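Local structure of transcription initiation factor tfiid subunit 72/90-100 KDA (2J4B) at residues Tyr35-Gln47 and Glu71-Ile84. The protein serves, through a chain of which this is the N-terminal NTD2 domain, as the TAF5 subunit of general transcription factor TFIID and probably helps regulate transcription by RNA polymerase II. Sequence-based numbering, arbitrary orientation.
Sequences YPLFIHIYFDLIQ and EIKQFESIYTVQHI
A buried, largely apolar contact joins helix 35-47 to a helix end, a turn and the helix that follows, from E71 to I84. The axes of helices 35-47 and 71-75 are nearly parallel (3°) but 12.3 Å apart, so large side chains bridge the gap. With CG anti to its carbonyl carbon (chi1 -65°), the F75 ring is directed into this gap, among Y35, I39 and F43. It receives Y35 OH at the edge, in plane, 3.3 Å from F75 CE2, while I39 CD1 comes within 3.5 Å of F75 CD2. F43 meets the same ring obliquely, planes at 73° and F43 CZ 3.5 Å from F75 CE1; I84 CD1 lies over one face of F43 toward its rim, and I39 CG2 of the same helix over the centre of the opposite face. In the mainly helical NTD2 domain of TAF5, these residues help tie helix 35-47 to the 69-86 region; F89 of helix 88-95 adds an edge-to-face partner to F75, and F58 of helix 51-61 packs against Y42 and I72. Polar links gather at the type I turn F75-I78. Y42 OH lies 2.7 Å from I78 O, a weak and uncertain hydrogen bond, since a water bound to E76 O also meets this hydroxyl and could take its proton. Further along, I46 packs on backbone as well as side chains: its CG1 is 3.3 Å from Y79 O, and its CG2 is 3.8 Å from I84 CD1. At the first turn of helix 81-86, a second water donates to I46 O and accepts from V81 N.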
loop_
_atom_site.group_PDB
_atom_site.type_symbol
_atom_site.label_atom_id
_atom_site.label_comp_id
_atom_site.label_asym_id
_atom_site.label_seq_id
_atom_site.Cartn_x
_atom_site.Cartn_y
_atom_site.Cartn_z
ATOM N N TYR A 35 2.900 3.194 0.302
ATOM C CA TYR A 35 2.404 3.832 -0.923
ATOM C C TYR A 35 1.635 2.883 -1.837
ATOM O O TYR A 35 0.485 3.177 -2.194
ATOM C CB TYR A 35 3.522 4.499 -1.736
ATOM C CG TYR A 35 3.019 5.042 -3.073
ATOM C CD1 TYR A 35 2.055 6.038 -3.119
ATOM C CD2 TYR A 35 3.488 4.546 -4.268
ATOM C CE1 TYR A 35 1.606 6.533 -4.304
ATOM C CE2 TYR A 35 3.045 5.039 -5.473
ATOM C CZ TYR A 35 2.106 6.039 -5.492
ATOM O OH TYR A 35 1.637 6.539 -6.702
ATOM N N PRO A 36 2.274 1.769 -2.253
ATOM C CA PRO A 36 1.554 0.759 -3.038
ATOM C C PRO A 36 0.375 0.151 -2.285
ATOM O O PRO A 36 -0.660 -0.080 -2.877
ATOM C CB PRO A 36 2.626 -0.296 -3.338
ATOM C CG PRO A 36 3.701 -0.054 -2.345
ATOM C CD PRO A 36 3.681 1.392 -2.049
ATOM N N LEU A 37 0.515 -0.086 -0.992
ATOM C CA LEU A 37 -0.606 -0.578 -0.210
ATOM C C LEU A 37 -1.784 0.410 -0.240
ATOM O O LEU A 37 -2.941 0.012 -0.399
ATOM C CB LEU A 37 -0.171 -0.796 1.232
ATOM C CG LEU A 37 -1.267 -1.254 2.199
ATOM C CD1 LEU A 37 -2.155 -2.396 1.621
ATOM C CD2 LEU A 37 -0.598 -1.665 3.540
ATOM N N PHE A 38 -1.461 1.691 -0.071
ATOM C CA PHE A 38 -2.421 2.792 -0.118
ATOM C C PHE A 38 -3.233 2.850 -1.414
ATOM O O PHE A 38 -4.454 2.903 -1.393
ATOM C CB PHE A 38 -1.662 4.105 0.062
ATOM C CG PHE A 38 -2.465 5.333 -0.224
ATOM C CD1 PHE A 38 -3.365 5.822 0.706
ATOM C CD2 PHE A 38 -2.272 6.042 -1.400
ATOM C CE1 PHE A 38 -4.079 6.996 0.457
ATOM C CE2 PHE A 38 -2.970 7.225 -1.658
ATOM C CZ PHE A 38 -3.873 7.696 -0.729
ATOM N N ILE A 39 -2.540 2.854 -2.538
ATOM C CA ILE A 39 -3.202 2.878 -3.837
ATOM C C ILE A 39 -4.062 1.641 -3.949
ATOM O O ILE A 39 -5.214 1.705 -4.367
ATOM C CB ILE A 39 -2.172 2.909 -4.994
ATOM C CG1 ILE A 39 -1.425 4.251 -4.998
ATOM C CG2 ILE A 39 -2.854 2.677 -6.345
ATOM C CD1 ILE A 39 -2.333 5.468 -5.090
ATOM N N HIS A 40 -3.504 0.505 -3.542
ATOM C CA HIS A 40 -4.210 -0.756 -3.686
ATOM C C HIS A 40 -5.511 -0.785 -2.894
ATOM O O HIS A 40 -6.494 -1.364 -3.346
ATOM C CB HIS A 40 -3.314 -1.941 -3.320
ATOM C CG HIS A 40 -2.539 -2.477 -4.475
ATOM N ND1 HIS A 40 -3.145 -2.991 -5.599
ATOM C CD2 HIS A 40 -1.206 -2.570 -4.689
ATOM C CE1 HIS A 40 -2.219 -3.387 -6.453
ATOM N NE2 HIS A 40 -1.032 -3.140 -5.924
ATOM N N ILE A 41 -5.508 -0.202 -1.705
ATOM C CA ILE A 41 -6.751 -0.057 -0.928
ATOM C C ILE A 41 -7.773 0.855 -1.628
ATOM O O ILE A 41 -8.963 0.538 -1.712
ATOM C CB ILE A 41 -6.446 0.469 0.498
ATOM C CG1 ILE A 41 -5.667 -0.612 1.279
ATOM C CG2 ILE A 41 -7.725 0.863 1.216
ATOM C CD1 ILE A 41 -5.050 -0.111 2.569
ATOM N N TYR A 42 -7.291 1.977 -2.146
ATOM C CA TYR A 42 -8.096 2.890 -2.934
ATOM C C TYR A 42 -8.741 2.208 -4.140
ATOM O O TYR A 42 -9.937 2.339 -4.372
ATOM C CB TYR A 42 -7.203 4.014 -3.412
ATOM C CG TYR A 42 -7.883 5.133 -4.166
ATOM C CD1 TYR A 42 -8.808 5.968 -3.532
ATOM C CD2 TYR A 42 -7.561 5.394 -5.496
ATOM C CE1 TYR A 42 -9.413 7.013 -4.206
ATOM C CE2 TYR A 42 -8.170 6.448 -6.182
ATOM C CZ TYR A 42 -9.093 7.251 -5.521
ATOM O OH TYR A 42 -9.701 8.292 -6.179
ATOM N N PHE A 43 -7.942 1.494 -4.925
ATOM C CA PHE A 43 -8.467 0.772 -6.076
ATOM C C PHE A 43 -9.445 -0.334 -5.661
ATOM O O PHE A 43 -10.403 -0.634 -6.391
ATOM C CB PHE A 43 -7.318 0.181 -6.884
ATOM C CG PHE A 43 -6.608 1.178 -7.769
ATOM C CD1 PHE A 43 -6.895 2.529 -7.709
ATOM C CD2 PHE A 43 -5.624 0.750 -8.649
ATOM C CE1 PHE A 43 -6.238 3.420 -8.513
ATOM C CE2 PHE A 43 -4.955 1.652 -9.464
ATOM C CZ PHE A 43 -5.254 2.981 -9.385
ATOM N N ASP A 44 -9.216 -0.938 -4.494
ATOM C CA ASP A 44 -10.081 -2.020 -4.021
ATOM C C ASP A 44 -11.454 -1.519 -3.520
ATOM O O ASP A 44 -12.477 -2.185 -3.727
ATOM C CB ASP A 44 -9.370 -2.844 -2.964
ATOM C CG ASP A 44 -8.561 -3.971 -3.563
ATOM O OD1 ASP A 44 -8.969 -4.458 -4.638
ATOM O OD2 ASP A 44 -7.521 -4.389 -2.980
ATOM N N LEU A 45 -11.480 -0.345 -2.893
ATOM C CA LEU A 45 -12.735 0.292 -2.500
ATOM C C LEU A 45 -13.564 0.716 -3.715
ATOM O O LEU A 45 -14.814 0.660 -3.695
ATOM C CB LEU A 45 -12.468 1.499 -1.593
ATOM C CG LEU A 45 -11.920 1.172 -0.192
ATOM C CD1 LEU A 45 -11.402 2.473 0.485
ATOM C CD2 LEU A 45 -12.935 0.428 0.701
ATOM N N ILE A 46 -12.869 1.146 -4.764
ATOM C CA ILE A 46 -13.503 1.510 -6.032
ATOM C C ILE A 46 -14.136 0.291 -6.718
ATOM O O ILE A 46 -15.269 0.345 -7.205
ATOM C CB ILE A 46 -12.490 2.158 -6.985
ATOM C CG1 ILE A 46 -12.167 3.588 -6.530
ATOM C CG2 ILE A 46 -13.013 2.186 -8.403
ATOM C CD1 ILE A 46 -10.991 4.199 -7.288
ATOM N N GLN A 47 -13.401 -0.810 -6.742
ATOM C CA GLN A 47 -13.881 -2.027 -7.362
ATOM C C GLN A 47 -15.107 -2.568 -6.641
ATOM O O GLN A 47 -16.016 -3.094 -7.278
ATOM C CB GLN A 47 -12.783 -3.084 -7.371
ATOM C CG GLN A 47 -13.051 -4.221 -8.335
ATOM C CD GLN A 47 -11.926 -5.217 -8.351
ATOM O OE1 GLN A 47 -11.221 -5.348 -9.361
ATOM N NE2 GLN A 47 -11.727 -5.920 -7.230
ATOM N N GLU A 71 2.244 11.626 -8.705
ATOM C CA GLU A 71 1.481 10.423 -9.045
ATOM C C GLU A 71 0.156 10.384 -8.291
ATOM O O GLU A 71 -0.869 9.958 -8.834
ATOM C CB GLU A 71 2.294 9.161 -8.734
ATOM C CG GLU A 71 3.509 8.962 -9.628
ATOM C CD GLU A 71 4.594 10.016 -9.415
ATOM O OE1 GLU A 71 5.209 10.030 -8.330
ATOM O OE2 GLU A 71 4.834 10.820 -10.341
ATOM N N ILE A 72 0.185 10.831 -7.038
ATOM C CA ILE A 72 -1.041 10.987 -6.252
ATOM C C ILE A 72 -2.087 11.809 -7.014
ATOM O O ILE A 72 -3.246 11.418 -7.099
ATOM C CB ILE A 72 -0.769 11.664 -4.890
ATOM C CG1 ILE A 72 0.178 10.813 -4.034
ATOM C CG2 ILE A 72 -2.074 11.912 -4.144
ATOM C CD1 ILE A 72 -0.358 9.454 -3.687
ATOM N N LYS A 73 -1.682 12.941 -7.580
ATOM C CA LYS A 73 -2.621 13.802 -8.295
ATOM C C LYS A 73 -3.101 13.194 -9.611
ATOM O O LYS A 73 -4.147 13.583 -10.120
ATOM C CB LYS A 73 -2.015 15.186 -8.547
ATOM C CG LYS A 73 -3.036 16.205 -9.059
ATOM C CD LYS A 73 -2.397 17.547 -9.373
ATOM C CE LYS A 73 -3.426 18.501 -9.945
ATOM N NZ LYS A 73 -4.159 17.892 -11.103
ATOM N N GLN A 74 -2.355 12.248 -10.170
ATOM C CA GLN A 74 -2.876 11.470 -11.297
ATOM C C GLN A 74 -4.039 10.579 -10.840
ATOM O O GLN A 74 -5.055 10.472 -11.529
ATOM C CB GLN A 74 -1.782 10.619 -11.943
ATOM C CG GLN A 74 -1.063 11.278 -13.125
ATOM C CD GLN A 74 -0.121 10.311 -13.831
ATOM O OE1 GLN A 74 0.958 10.007 -13.331
ATOM N NE2 GLN A 74 -0.539 9.807 -14.987
ATOM N N PHE A 75 -3.902 9.960 -9.672
ATOM C CA PHE A 75 -4.941 9.066 -9.148
ATOM C C PHE A 75 -6.143 9.811 -8.566
ATOM O O PHE A 75 -7.243 9.287 -8.545
ATOM C CB PHE A 75 -4.376 8.156 -8.069
ATOM C CG PHE A 75 -3.342 7.197 -8.561
ATOM C CD1 PHE A 75 -3.667 6.210 -9.466
ATOM C CD2 PHE A 75 -2.051 7.248 -8.084
ATOM C CE1 PHE A 75 -2.707 5.308 -9.889
ATOM C CE2 PHE A 75 -1.114 6.360 -8.516
ATOM C CZ PHE A 75 -1.439 5.393 -9.415
ATOM N N GLU A 76 -5.923 11.019 -8.074
ATOM C CA GLU A 76 -7.007 11.853 -7.547
ATOM C C GLU A 76 -8.264 11.858 -8.435
ATOM O O GLU A 76 -9.378 11.850 -7.920
ATOM C CB GLU A 76 -6.495 13.284 -7.350
ATOM C CG GLU A 76 -7.573 14.345 -7.251
ATOM C CD GLU A 76 -7.023 15.737 -7.488
ATOM O OE1 GLU A 76 -6.130 16.162 -6.717
ATOM O OE2 GLU A 76 -7.488 16.402 -8.442
ATOM N N SER A 77 -8.078 11.865 -9.757
ATOM C CA SER A 77 -9.192 11.945 -10.708
ATOM C C SER A 77 -9.783 10.587 -11.063
ATOM O O SER A 77 -10.702 10.514 -11.867
ATOM C CB SER A 77 -8.749 12.645 -12.010
ATOM O OG SER A 77 -8.161 11.731 -12.944
ATOM N N ILE A 78 -9.253 9.518 -10.475
ATOM C CA ILE A 78 -9.734 8.162 -10.733
ATOM C C ILE A 78 -10.707 7.696 -9.648
ATOM O O ILE A 78 -10.266 7.273 -8.583
ATOM C CB ILE A 78 -8.552 7.185 -10.764
ATOM C CG1 ILE A 78 -7.602 7.547 -11.901
ATOM C CG2 ILE A 78 -9.025 5.733 -10.924
ATOM C CD1 ILE A 78 -6.352 6.720 -11.892
ATOM N N TYR A 79 -12.015 7.773 -9.927
ATOM C CA TYR A 79 -13.061 7.432 -8.947
ATOM C C TYR A 79 -13.767 6.106 -9.224
ATOM O O TYR A 79 -14.210 5.439 -8.298
ATOM C CB TYR A 79 -14.153 8.520 -8.892
ATOM C CG TYR A 79 -13.621 9.922 -8.819
ATOM C CD1 TYR A 79 -12.941 10.367 -7.690
ATOM C CD2 TYR A 79 -13.790 10.806 -9.877
ATOM C CE1 TYR A 79 -12.445 11.650 -7.617
ATOM C CE2 TYR A 79 -13.290 12.099 -9.808
ATOM C CZ TYR A 79 -12.615 12.506 -8.676
ATOM O OH TYR A 79 -12.118 13.781 -8.598
ATOM N N THR A 80 -13.910 5.742 -10.492
ATOM C CA THR A 80 -14.701 4.574 -10.848
ATOM C C THR A 80 -13.857 3.485 -11.472
ATOM O O THR A 80 -12.682 3.694 -11.779
ATOM C CB THR A 80 -15.823 4.946 -11.819
ATOM O OG1 THR A 80 -15.255 5.326 -13.080
ATOM C CG2 THR A 80 -16.658 6.090 -11.246
ATOM N N VAL A 81 -14.467 2.319 -11.640
ATOM C CA VAL A 81 -13.827 1.183 -12.278
ATOM C C VAL A 81 -13.471 1.489 -13.723
ATOM O O VAL A 81 -12.419 1.067 -14.197
ATOM C CB VAL A 81 -14.738 -0.081 -12.232
ATOM C CG1 VAL A 81 -14.342 -1.098 -13.313
ATOM C CG2 VAL A 81 -14.670 -0.708 -10.861
ATOM N N GLN A 82 -14.347 2.203 -14.423
ATOM C CA GLN A 82 -14.065 2.622 -15.789
ATOM C C GLN A 82 -12.808 3.500 -15.853
ATOM O O GLN A 82 -12.039 3.404 -16.796
ATOM C CB GLN A 82 -15.271 3.369 -16.372
ATOM C CG GLN A 82 -15.019 4.121 -17.687
ATOM C CD GLN A 82 -14.595 3.217 -18.830
ATOM O OE1 GLN A 82 -14.729 1.990 -18.755
ATOM N NE2 GLN A 82 -14.062 3.817 -19.888
ATOM N N HIS A 83 -12.607 4.354 -14.853
ATOM C CA HIS A 83 -11.463 5.271 -14.838
ATOM C C HIS A 83 -10.156 4.508 -14.684
ATOM O O HIS A 83 -9.118 4.953 -15.151
ATOM C CB HIS A 83 -11.572 6.285 -13.698
ATOM C CG HIS A 83 -12.659 7.291 -13.879
ATOM N ND1 HIS A 83 -13.161 8.031 -12.832
ATOM C CD2 HIS A 83 -13.340 7.688 -14.982
ATOM C CE1 HIS A 83 -14.105 8.840 -13.278
ATOM N NE2 HIS A 83 -14.231 8.656 -14.580
ATOM N N ILE A 84 -10.207 3.367 -14.007
ATOM C CA ILE A 84 -9.018 2.528 -13.859
ATOM C C ILE A 84 -8.692 1.870 -15.191
ATOM O O ILE A 84 -7.526 1.766 -15.565
ATOM C CB ILE A 84 -9.202 1.441 -12.773
ATOM C CG1 ILE A 84 -9.363 2.083 -11.394
ATOM C CG2 ILE A 84 -8.020 0.482 -12.774
ATOM C CD1 ILE A 84 -9.911 1.128 -10.330
HETATM O O HOH W 1 -9.871 10.909 -5.098
HETATM O O HOH W 2 -16.515 1.932 -9.252
#